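Side-chain contact in monomethylamine methyltransferase MtmB1 (PDB 1NTH), which catalyses the transfer of the methyl group of monomethylamine to the corrinoid cofactor of its partner protein MtmC, a step in methanogenesis from methylamine: residues I276-V279 and A280-I283. Residues are numbered along the deposited sequence; the frame is centred on the assembly and turned at random.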
# COMPACT_ATOMS: atom_id res chain seq x y z
N ILE A 276 35.79 -26.32 -12.27
CA ILE A 276 36.55 -25.08 -12.18
C ILE A 276 35.68 -23.97 -12.77
O ILE A 276 35.57 -22.89 -12.21
CB ILE A 276 37.88 -25.18 -12.96
CG1 ILE A 276 38.84 -26.13 -12.24
CG2 ILE A 276 38.51 -23.79 -13.12
CD1 ILE A 276 40.14 -26.38 -13.00
N VAL A 277 35.07 -24.26 -13.92
CA VAL A 277 34.20 -23.29 -14.58
C VAL A 277 33.00 -22.99 -13.68
O VAL A 277 32.59 -21.84 -13.55
CB VAL A 277 33.69 -23.83 -15.94
CG1 VAL A 277 32.53 -22.99 -16.45
CG2 VAL A 277 34.82 -23.82 -16.95
N ASP A 278 32.45 -24.04 -13.07
CA ASP A 278 31.29 -23.89 -12.19
C ASP A 278 31.60 -22.93 -11.04
O ASP A 278 30.81 -22.04 -10.73
CB ASP A 278 30.86 -25.25 -11.64
CG ASP A 278 29.45 -25.24 -11.09
OD1 ASP A 278 28.84 -24.15 -11.02
OD2 ASP A 278 28.95 -26.32 -10.73
N VAL A 279 32.75 -23.12 -10.39
CA VAL A 279 33.14 -22.24 -9.30
C VAL A 279 33.28 -20.82 -9.84
O VAL A 279 32.83 -19.85 -9.21
CB VAL A 279 34.48 -22.70 -8.65
CG1 VAL A 279 35.00 -21.63 -7.68
CG2 VAL A 279 34.26 -24.01 -7.91
N ALA A 280 33.89 -20.69 -11.01
CA ALA A 280 34.07 -19.38 -11.62
C ALA A 280 32.74 -18.68 -11.90
O ALA A 280 32.63 -17.47 -11.74
CB ALA A 280 34.87 -19.51 -12.92
N THR A 281 31.73 -19.44 -12.33
CA THR A 281 30.44 -18.82 -12.63
C THR A 281 29.63 -18.50 -11.37
O THR A 281 28.78 -17.61 -11.40
CB THR A 281 29.61 -19.67 -13.64
OG1 THR A 281 29.34 -20.97 -13.11
CG2 THR A 281 30.38 -19.81 -14.95
N HIS A 282 29.89 -19.22 -10.27
CA HIS A 282 29.22 -18.93 -9.01
C HIS A 282 29.73 -17.55 -8.57
O HIS A 282 28.98 -16.70 -8.11
CB HIS A 282 29.58 -19.95 -7.92
CG HIS A 282 28.68 -21.15 -7.87
ND1 HIS A 282 28.68 -22.12 -8.85
CD2 HIS A 282 27.77 -21.54 -6.94
CE1 HIS A 282 27.80 -23.06 -8.52
NE2 HIS A 282 27.24 -22.73 -7.37
N ILE A 283 31.04 -17.34 -8.74
CA ILE A 283 31.65 -16.07 -8.38
C ILE A 283 31.19 -14.96 -9.33
O ILE A 283 30.88 -13.85 -8.89
CB ILE A 283 33.21 -16.17 -8.42
CG1 ILE A 283 33.69 -17.14 -7.34
CG2 ILE A 283 33.83 -14.80 -8.20
CD1 ILE A 283 35.19 -17.48 -7.42
O HOH W 1 26.84 -22.62 -12.15
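Asp278 O takes two hydrogen bonds from one residue a helical turn on: His282 gives its backbone N at 3.0 Å and its ring ND1 at 2.8 Å. The two donors reach Asp278 O from opposite faces of the carbonyl plane, ND1 standing 51° out of it, while the oxygen itself lies at the edge of the imidazole and in its plane. A chi1 of -90° sets CG of His282 beside the residue's own backbone N and turns the ND1 edge of the ring back toward the Asp278 carbonyl. Asp278 turns CG anti to its N, and its carboxylate, inclined 50° to the imidazole, brings OD1 to 2.9 Å from CE1 of His282. A water lies between Asp278 and Thr281, 2.8 Å from Asp278 OD1 and 3.1 Å from Thr281 OG1. On the apolar flank, Val279 and Ile283 run side by side, with CG1 of Val279 4.2 Å from CD1 of Ile283. NH1 of Arg361 is hydrogen-bonded to NE2 of His282, so the ring is pinned at both nitrogens; a leucine at this position would probably leave the Asp278 carbonyl with the helical bond but no ring donor, and Arg361 without this acceptor. These two turns belong to helix 271-288 of a beta-alpha-beta unit in the TIM barrel. Asp278 and His282 face strand 293-300, where the imidazole meets the ring of His294, and they also touch helix 309-325, whereas Ile276, Val279 and Ile283 pack against helix 56-73.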